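PDB 5VM2: alcohol dehydrogenase from Escherichia coli, which probably acts as a zinc-containing oxidoreductase on CH-OH groups with NAD or NADP as acceptor, although its specific substrate is unknown. Local coordinates for residues A[77-81]-A[133-138]; A[87-91]-A[293-297]; A[201-205]-A[335-339]. All blocks are in the same frame, centred on the assembly; numbering follows the deposited sequence. Where two conformers were deposited one is given.

Interaction 1: residues A[77-81]-A[133-138]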
loop_
_atom_site.group_PDB
_atom_site.type_symbol
_atom_site.label_atom_id
_atom_site.label_comp_id
_atom_site.label_asym_id
_atom_site.label_seq_id
_atom_site.Cartn_x
_atom_site.Cartn_y
_atom_site.Cartn_z
ATOM N N ARG A 77 -1.163 21.907 21.094
ATOM C CA ARG A 77 -1.117 20.805 22.046
ATOM C C ARG A 77 -0.262 19.643 21.557
ATOM O O ARG A 77 -0.310 18.558 22.149
ATOM C CB ARG A 77 -2.531 20.318 22.374
ATOM C CG ARG A 77 -2.707 19.890 23.828
ATOM C CD ARG A 77 -4.134 19.451 24.132
ATOM N NE ARG A 77 -4.604 18.426 23.204
ATOM C CZ ARG A 77 -4.365 17.126 23.342
ATOM N NH1 ARG A 77 -3.658 16.684 24.373
ATOM N NH2 ARG A 77 -4.832 16.265 22.448
ATOM N N VAL A 78 0.521 19.841 20.502
ATOM C CA VAL A 78 1.387 18.793 19.968
ATOM C C VAL A 78 2.713 18.829 20.714
ATOM O O VAL A 78 3.391 19.862 20.746
ATOM C CB VAL A 78 1.603 18.961 18.458
ATOM C CG1 VAL A 78 2.721 18.040 17.979
ATOM C CG2 VAL A 78 0.318 18.678 17.706
ATOM N N ARG A 79 3.084 17.696 21.313
ATOM C CA ARG A 79 4.366 17.540 21.987
ATOM C C ARG A 79 5.276 16.517 21.330
ATOM O O ARG A 79 6.498 16.619 21.468
ATOM C CB ARG A 79 4.153 17.138 23.452
ATOM C CG ARG A 79 3.482 18.209 24.298
ATOM C CD ARG A 79 4.397 19.406 24.513
ATOM N NE ARG A 79 3.932 20.591 23.803
ATOM C CZ ARG A 79 3.114 21.492 24.326
ATOM N NH1 ARG A 79 2.662 21.345 25.561
ATOM N NH2 ARG A 79 2.738 22.534 23.606
ATOM N N LYS A 80 4.709 15.536 20.624
ATOM C CA LYS A 80 5.514 14.484 20.014
ATOM C C LYS A 80 6.451 15.027 18.942
ATOM O O LYS A 80 7.511 14.443 18.695
ATOM C CB LYS A 80 4.606 13.410 19.407
ATOM C CG LYS A 80 3.983 12.455 20.416
ATOM C CD LYS A 80 2.819 11.672 19.811
ATOM C CE LYS A 80 3.270 10.760 18.677
ATOM N NZ LYS A 80 2.136 9.974 18.101
ATOM N N PHE A 81 6.085 16.131 18.297
ATOM C CA PHE A 81 6.795 16.606 17.123
ATOM C C PHE A 81 7.157 18.076 17.289
ATOM O O PHE A 81 6.570 18.799 18.097
ATOM C CB PHE A 81 5.956 16.386 15.856
ATOM C CG PHE A 81 5.587 14.945 15.623
ATOM C CD1 PHE A 81 6.496 14.067 15.050
ATOM C CD2 PHE A 81 4.347 14.460 16.002
ATOM C CE1 PHE A 81 6.166 12.739 14.844
ATOM C CE2 PHE A 81 4.011 13.129 15.800
ATOM C CZ PHE A 81 4.921 12.268 15.222
ATOM N N GLU A 133 -1.346 14.496 14.926
ATOM C CA GLU A 133 -0.117 13.976 15.510
ATOM C C GLU A 133 -0.223 12.488 15.823
ATOM O O GLU A 133 0.779 11.765 15.762
ATOM C CB GLU A 133 0.222 14.782 16.769
ATOM C CG GLU A 133 0.848 13.997 17.909
ATOM C CD GLU A 133 0.702 14.704 19.246
ATOM O OE1 GLU A 133 -0.344 15.349 19.471
ATOM O OE2 GLU A 133 1.636 14.624 20.072
ATOM N N SER A 134 -1.433 12.005 16.123
ATOM C CA SER A 134 -1.602 10.609 16.510
ATOM C C SER A 134 -1.352 9.641 15.360
ATOM O O SER A 134 -1.082 8.462 15.613
ATOM C CB SER A 134 -3.005 10.387 17.087
ATOM O OG SER A 134 -4.008 10.909 16.231
ATOM N N PHE A 135 -1.430 10.095 14.108
ATOM C CA PHE A 135 -1.159 9.226 12.968
ATOM C C PHE A 135 -0.019 9.775 12.119
ATOM O O PHE A 135 0.014 9.613 10.894
ATOM C CB PHE A 135 -2.437 8.994 12.170
ATOM C CG PHE A 135 -3.409 8.121 12.906
ATOM C CD1 PHE A 135 -4.279 8.670 13.837
ATOM C CD2 PHE A 135 -3.383 6.744 12.743
ATOM C CE1 PHE A 135 -5.150 7.867 14.555
ATOM C CE2 PHE A 135 -4.250 5.928 13.456
ATOM C CZ PHE A 135 -5.131 6.493 14.369
ATOM N N THR A 136 0.929 10.410 12.796
ATOM C CA THR A 136 2.186 10.826 12.203
ATOM C C THR A 136 3.307 10.127 12.961
ATOM O O THR A 136 3.200 9.896 14.169
ATOM C CB THR A 136 2.334 12.351 12.287
ATOM O OG1 THR A 136 1.272 12.967 11.549
ATOM C CG2 THR A 136 3.678 12.815 11.737
ATOM N N TYR A 137 4.382 9.822 12.234
ATOM C CA TYR A 137 5.456 9.008 12.792
ATOM C C TYR A 137 6.802 9.578 12.374
ATOM O O TYR A 137 7.036 9.820 11.188
ATOM C CB TYR A 137 5.338 7.545 12.338
ATOM C CG TYR A 137 3.998 6.920 12.664
ATOM C CD1 TYR A 137 2.898 7.118 11.834
ATOM C CD2 TYR A 137 3.824 6.152 13.810
ATOM C CE1 TYR A 137 1.668 6.565 12.132
ATOM C CE2 TYR A 137 2.594 5.589 14.113
ATOM C CZ TYR A 137 1.521 5.802 13.270
ATOM O OH TYR A 137 0.293 5.251 13.560
ATOM N N LYS A 138 7.684 9.781 13.347
ATOM C CA LYS A 138 9.000 10.304 13.032
ATOM C C LYS A 138 9.835 9.232 12.342
ATOM O O LYS A 138 9.807 8.058 12.718
ATOM C CB LYS A 138 9.696 10.777 14.305
ATOM C CG LYS A 138 11.202 10.761 14.235
ATOM C CD LYS A 138 11.688 12.018 13.547
ATOM C CE LYS A 138 13.062 12.448 14.011
ATOM N NZ LYS A 138 13.397 13.704 13.333
HETATM O O HOH W 1 3.977 8.409 16.467
#
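Phe81 presses its ring against the turn that leads from Glu133 into strand 136-138, and here the contact is tightest. The methyl CG2 of Thr136 lies over one face, offset toward the rim, in a CH-pi contact with 4.1 Å between CG2 and the ring centroid. Polar backbone crowds the ring as well: Phe81 CZ comes within 3.1 Å of Thr136 O, while Lys138 N lies at the edge, near the ring plane. The side-chain methylene CG of Glu133 is also at the ring edge. With CG anti to the carbonyl carbon (chi1 -58°), Phe81 points its ring across to the strand.

Glu133 returns the reach. Its extended chain carries the carboxylate in among Val78, Lys80 and the intervening backbone, where Lys80 N donates to Glu133 OE2 at 3.3 Å. The donor meets the anti side of the carboxylate, 34° out of its plane. The Val78 methyls pack against the same group.

Toward solvent the fit is looser and works through the lysine end. Lys80 is bent at chi3 (64°), which turns its ammonium back to the turn, Lys80 NZ lying 3.2 Å from Glu133 O in a hydrogen bond. It arrives above the carbonyl plane, and Thr136 N donates to that oxygen from the opposite face. A water 2.9 Å from Lys80 NZ bridges it to Thr136 O, which lies 2.8 Å from the water. The lysine thus grips the turn's backbone rather than the carboxylate, Lys80 NZ being 5.1 Å from Glu133 OE2.

Both segments belong to the GroES-like domain. Strand 136-138 pairs with strand 86-89; Phe81 and Thr136 both pack on Val87 of that strand and on Val29 of strand 28-37, while Tyr137, pointing away from residues 77-81, lies against helix 297-305.

Interaction 2: residues A[87-91]-A[293-297]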
loop_
_atom_site.group_PDB
_atom_site.type_symbol
_atom_site.label_atom_id
_atom_site.label_comp_id
_atom_site.label_asym_id
_atom_site.label_seq_id
_atom_site.Cartn_x
_atom_site.Cartn_y
_atom_site.Cartn_z
ATOM N N VAL A 87 9.033 13.153 9.043
ATOM C CA VAL A 87 7.961 12.256 9.451
ATOM C C VAL A 87 7.291 11.662 8.220
ATOM O O VAL A 87 7.422 12.168 7.104
ATOM C CB VAL A 87 6.895 12.979 10.312
ATOM C CG1 VAL A 87 7.496 13.511 11.608
ATOM C CG2 VAL A 87 6.252 14.103 9.514
ATOM N N ASN A 88 6.560 10.575 8.437
ATOM C CA ASN A 88 5.552 10.132 7.486
ATOM C C ASN A 88 4.192 10.171 8.176
ATOM O O ASN A 88 4.088 10.443 9.375
ATOM C CB ASN A 88 5.879 8.746 6.910
ATOM C CG ASN A 88 5.850 7.626 7.946
ATOM O OD1 ASN A 88 5.333 7.777 9.051
ATOM N ND2 ASN A 88 6.400 6.477 7.568
ATOM N N ILE A 89 3.140 9.908 7.412
ATOM C CA ILE A 89 1.788 9.944 7.944
ATOM C C ILE A 89 1.090 8.636 7.606
ATOM O O ILE A 89 1.279 8.072 6.520
ATOM C CB ILE A 89 0.989 11.155 7.413
ATOM C CG1 ILE A 89 0.774 11.056 5.907
ATOM C CG2 ILE A 89 1.682 12.475 7.776
ATOM C CD1 ILE A 89 -0.447 11.807 5.444
ATOM N N GLU A 90 0.324 8.129 8.565
ATOM C CA GLU A 90 -0.621 7.058 8.301
ATOM C C GLU A 90 -1.907 7.692 7.793
ATOM O O GLU A 90 -2.555 8.434 8.544
ATOM C CB GLU A 90 -0.881 6.246 9.561
ATOM C CG GLU A 90 -1.762 5.028 9.345
ATOM C CD GLU A 90 -1.870 4.137 10.578
ATOM O OE1 GLU A 90 -1.021 4.249 11.489
ATOM O OE2 GLU A 90 -2.812 3.316 10.631
ATOM N N PRO A 91 -2.299 7.464 6.538
ATOM C CA PRO A 91 -3.323 8.310 5.909
ATOM C C PRO A 91 -4.759 7.989 6.298
ATOM O O PRO A 91 -5.669 8.686 5.832
ATOM C CB PRO A 91 -3.094 8.059 4.411
ATOM C CG PRO A 91 -2.535 6.687 4.347
ATOM C CD PRO A 91 -1.699 6.511 5.589
ATOM N N TYR A 293 -4.365 -1.372 6.975
ATOM C CA TYR A 293 -3.461 -1.690 8.075
ATOM C C TYR A 293 -4.051 -1.143 9.362
ATOM O O TYR A 293 -4.799 -0.162 9.347
ATOM C CB TYR A 293 -2.067 -1.086 7.842
ATOM C CG TYR A 293 -2.175 0.167 7.022
ATOM C CD1 TYR A 293 -2.651 1.343 7.587
ATOM C CD2 TYR A 293 -1.876 0.163 5.666
ATOM C CE1 TYR A 293 -2.793 2.484 6.837
ATOM C CE2 TYR A 293 -2.018 1.299 4.909
ATOM C CZ TYR A 293 -2.478 2.456 5.501
ATOM O OH TYR A 293 -2.628 3.591 4.749
ATOM N N ALA A 294 -3.694 -1.784 10.470
ATOM C CA ALA A 294 -3.984 -1.268 11.799
ATOM C C ALA A 294 -2.785 -1.555 12.684
ATOM O O ALA A 294 -2.342 -2.705 12.761
ATOM C CB ALA A 294 -5.247 -1.906 12.391
ATOM N N ASN A 295 -2.261 -0.510 13.330
ATOM C CA ASN A 295 -1.158 -0.596 14.293
ATOM C C ASN A 295 0.100 -1.232 13.694
ATOM O O ASN A 295 0.865 -1.892 14.403
ATOM C CB ASN A 295 -1.582 -1.359 15.555
ATOM C CG ASN A 295 -2.934 -0.908 16.087
ATOM O OD1 ASN A 295 -3.155 0.278 16.317
ATOM N ND2 ASN A 295 -3.845 -1.858 16.277
ATOM N N ARG A 296 0.360 -0.982 12.406
ATOM C CA ARG A 296 1.504 -1.576 11.720
ATOM C C ARG A 296 2.632 -0.601 11.422
ATOM O O ARG A 296 3.710 -1.046 11.009
ATOM C CB ARG A 296 1.069 -2.223 10.396
ATOM C CG ARG A 296 -0.173 -3.080 10.478
ATOM C CD ARG A 296 -0.015 -4.235 11.471
ATOM N NE ARG A 296 -1.125 -5.179 11.342
ATOM C CZ ARG A 296 -1.273 -6.275 12.076
ATOM N NH1 ARG A 296 -0.383 -6.582 13.013
ATOM N NH2 ARG A 296 -2.318 -7.069 11.873
ATOM N N TYR A 297 2.410 0.706 11.563
ATOM C CA TYR A 297 3.436 1.657 11.145
ATOM C C TYR A 297 4.721 1.505 11.944
ATOM O O TYR A 297 5.795 1.421 11.325
ATOM C CB TYR A 297 2.887 3.090 11.202
ATOM C CG TYR A 297 2.539 3.642 9.830
ATOM C CD1 TYR A 297 1.681 2.949 8.986
ATOM C CD2 TYR A 297 3.076 4.842 9.377
ATOM C CE1 TYR A 297 1.358 3.430 7.727
ATOM C CE2 TYR A 297 2.757 5.340 8.113
ATOM C CZ TYR A 297 1.897 4.626 7.294
ATOM O OH TYR A 297 1.573 5.104 6.043
HETATM O O HOH W 2 0.097 2.196 12.872
HETATM O O HOH W 3 -1.014 0.915 10.586
#
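Tyr293 starts the second segment by running its ring past Glu90, the two side chains sliding by in opposite directions. Glu90 OE2 lies at the ring edge, 3.6 Å from Tyr293 CD1. Farther out, the phenol oxygen presses on the proline ring, with 3.1 Å between Tyr293 OH and Pro91 CG; its polar partner is Glu152, a ligand of the bound magnesium. Arg296 takes part through its backbone: a water 3.0 Å from Arg296 N makes a weak bond to Glu90 OE2. Tyr297 then opens helix 297-305. Glu90 CB sits squarely over one face of its ring, 3.9 Å from the centroid in a CH-pi contact. The extended glutamate chain (chi1 -175°) carries on across that ring until the carboxylate plane lies 17° from the ring plane. At the ring edge is Asn88 OD1, while Asn88 ND2 is hydrogen-bonded to Gly148 O. A second water joins Glu90 OE1, at 2.7 Å, to Tyr297 N. Buried Glu90 thus has a tyrosine hydroxyl at each carboxylate oxygen, Tyr137 for OE1 and Tyr106 for OE2, besides the waters, weakly bound at OE2, which probably restrains its rotation and implies a negative charge that neutral donors probably stabilise.

Interaction 3: residues A[201-205]-A[335-339]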
loop_
_atom_site.group_PDB
_atom_site.type_symbol
_atom_site.label_atom_id
_atom_site.label_comp_id
_atom_site.label_asym_id
_atom_site.label_seq_id
_atom_site.Cartn_x
_atom_site.Cartn_y
_atom_site.Cartn_z
ATOM N N VAL A 201 3.617 -12.751 -14.098
ATOM C CA VAL A 201 3.713 -12.972 -15.535
ATOM C C VAL A 201 4.756 -12.086 -16.196
ATOM O O VAL A 201 4.957 -12.191 -17.408
ATOM C CB VAL A 201 2.346 -12.786 -16.227
ATOM C CG1 VAL A 201 1.374 -13.865 -15.781
ATOM C CG2 VAL A 201 1.788 -11.388 -15.956
ATOM N N LEU A 202 5.433 -11.222 -15.443
ATOM C CA LEU A 202 6.423 -10.304 -15.995
ATOM C C LEU A 202 7.787 -10.644 -15.408
ATOM O O LEU A 202 7.954 -10.673 -14.182
ATOM C CB LEU A 202 6.039 -8.853 -15.708
ATOM C CG LEU A 202 4.824 -8.362 -16.500
ATOM C CD1 LEU A 202 4.327 -7.023 -15.976
ATOM C CD2 LEU A 202 5.143 -8.274 -17.988
ATOM N N GLU A 203 8.761 -10.897 -16.285
ATOM C CA GLU A 203 10.069 -11.352 -15.823
ATOM C C GLU A 203 10.765 -10.302 -14.968
ATOM O O GLU A 203 11.541 -10.651 -14.070
ATOM C CB GLU A 203 10.948 -11.738 -17.014
ATOM C CG GLU A 203 10.669 -13.132 -17.573
ATOM C CD GLU A 203 10.930 -14.242 -16.566
ATOM O OE1 GLU A 203 11.791 -14.055 -15.681
ATOM O OE2 GLU A 203 10.276 -15.302 -16.663
ATOM N N LYS A 204 10.495 -9.017 -15.214
ATOM C CA LYS A 204 11.124 -7.972 -14.409
ATOM C C LYS A 204 10.620 -8.001 -12.970
ATOM O O LYS A 204 11.384 -7.741 -12.032
ATOM C CB LYS A 204 10.878 -6.598 -15.029
ATOM C CG LYS A 204 11.454 -6.415 -16.430
ATOM C CD LYS A 204 12.738 -7.207 -16.633
ATOM C CE LYS A 204 12.985 -7.468 -18.111
ATOM N NZ LYS A 204 14.096 -8.435 -18.330
ATOM N N ARG A 205 9.337 -8.313 -12.772
ATOM C CA ARG A 205 8.810 -8.414 -11.415
ATOM C C ARG A 205 9.340 -9.657 -10.715
ATOM O O ARG A 205 9.622 -9.630 -9.509
ATOM C CB ARG A 205 7.281 -8.419 -11.441
ATOM C CG ARG A 205 6.664 -7.137 -11.987
ATOM C CD ARG A 205 5.160 -7.082 -11.733
ATOM N NE ARG A 205 4.608 -5.767 -12.053
ATOM C CZ ARG A 205 3.333 -5.429 -11.884
ATOM N NH1 ARG A 205 2.470 -6.311 -11.398
ATOM N NH2 ARG A 205 2.921 -4.210 -12.204
ATOM N N LYS A 335 2.599 0.489 -17.334
ATOM C CA LYS A 335 2.446 -0.359 -16.159
ATOM C C LYS A 335 3.368 -1.571 -16.211
ATOM O O LYS A 335 3.689 -2.143 -15.163
ATOM C CB LYS A 335 0.987 -0.808 -16.040
ATOM C CG LYS A 335 0.424 -0.815 -14.631
ATOM C CD LYS A 335 -1.067 -1.123 -14.650
ATOM C CE LYS A 335 -1.544 -1.652 -13.308
ATOM N NZ LYS A 335 -0.853 -2.916 -12.936
ATOM N N ARG A 336 3.813 -1.959 -17.410
ATOM C CA ARG A 336 4.646 -3.143 -17.592
ATOM C C ARG A 336 6.014 -2.998 -16.938
ATOM O O ARG A 336 6.621 -4.003 -16.552
ATOM C CB ARG A 336 4.810 -3.429 -19.087
ATOM C CG ARG A 336 5.365 -4.803 -19.421
ATOM C CD ARG A 336 6.688 -4.707 -20.177
ATOM N NE ARG A 336 7.341 -6.008 -20.311
ATOM C CZ ARG A 336 8.195 -6.514 -19.427
ATOM N NH1 ARG A 336 8.510 -5.830 -18.334
ATOM N NH2 ARG A 336 8.738 -7.707 -19.634
ATOM N N ASP A 337 6.525 -1.772 -16.831
ATOM C CA ASP A 337 7.910 -1.550 -16.432
ATOM C C ASP A 337 8.046 -0.845 -15.089
ATOM O O ASP A 337 9.167 -0.526 -14.683
ATOM C CB ASP A 337 8.644 -0.756 -17.515
ATOM C CG ASP A 337 9.063 -1.621 -18.689
ATOM O OD1 ASP A 337 9.847 -2.570 -18.479
ATOM O OD2 ASP A 337 8.605 -1.353 -19.820
ATOM N N ILE A 338 6.946 -0.600 -14.385
ATOM C CA ILE A 338 6.972 0.135 -13.127
ATOM C C ILE A 338 6.718 -0.837 -11.984
ATOM O O ILE A 338 5.665 -1.484 -11.929
ATOM C CB ILE A 338 5.945 1.277 -13.110
ATOM C CG1 ILE A 338 6.225 2.263 -14.246
ATOM C CG2 ILE A 338 5.975 1.988 -11.766
ATOM C CD1 ILE A 338 5.223 3.393 -14.336
ATOM N N ILE A 339 7.688 -0.946 -11.079
ATOM C CA ILE A 339 7.441 -1.603 -9.802
ATOM C C ILE A 339 6.802 -0.626 -8.827
ATOM O O ILE A 339 5.725 -0.884 -8.275
ATOM C CB ILE A 339 8.750 -2.189 -9.244
ATOM C CG1 ILE A 339 9.380 -3.146 -10.254
ATOM C CG2 ILE A 339 8.497 -2.892 -7.922
ATOM C CD1 ILE A 339 8.564 -4.390 -10.493
#
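Arg336 leaves its backbone with CG anti to N (chi1 -166°) and then bends at chi2 (-119°), a combination that brings the guanidinium back over Leu202. The leucine in turn holds CG beside its own backbone N (chi1 -70°) and offers CD2, which lies over the centre of one guanidinium face, 3.8 Å from Arg336 CZ. A leucine methyl thus packs on the flat face of the guanidinium, while CG of Lys204 approaches at the edge, 3.6 Å from Arg336 NH1. Asp337 supplies the countercharge from within the same segment, with 3.5 Å between Arg336 NH1 and Asp337 OD1. Arg336 is poorly ordered, so this half of the contact may well be mobile.

Leu202 is the N-cap residue of helix 203-211, which follows the second strand, 195-200, of a Rossmann fold. In NAD-dependent dehydrogenases an acidic residue at the end of that strand commonly receives the adenosine ribose. Asp200 stands there and accepts a hydrogen bond from Leu202 N, consistent with such a site, although no nucleotide is bound. Arg205 also touches a glycine-rich GxGxxG pattern, consistent with the Rossmann-type nucleotide-binding turn.

Arg205 makes the other half of the interface. Extended from CG to NE, it slides alongside Ile339 in the opposite direction, and its CG meets Ile339 CD1 at 3.7 Å. Its tip then reaches the connection between helix 324-333 and strand 340-344, where NH2 stands 3.7 Å from Lys335 O and 3.9 Å from Ile338 O without bonding to either. Arg205 NE, buried by the contact, has no polar partner in the model. Arg205 NH2 and Lys335 NZ approach to 4.1 Å, a like-charge pair; Arg205 NH1 also has a long, weak ion pair with Asp200.

How the interactions relate
Interactions 1 and 2 touch, their centres 12 Å apart. Paired strands 86-89 and 136-138 join them: Phe135 O and Glu90 N, 2.8 Å apart, probably form a hydrogen bond, and Tyr137 CD1 packs 3.4 Å from Tyr297 CD2. Tyr137 and Glu90 thus link residues 133-138 with the segment leading into helix 297-305. In interaction 2 the Tyr293 side chain is about 6 Å from the magnesium, which His65, Glu66 and Glu152 bind, probably where relatives carry the catalytic metal; the Glu90 side chain is about 12 Å from the four-cysteine zinc, of the structural type. Interaction 3 lies across the chain's centre, nearest atoms about 15 Å from interaction 2 and about 22 Å from interaction 1.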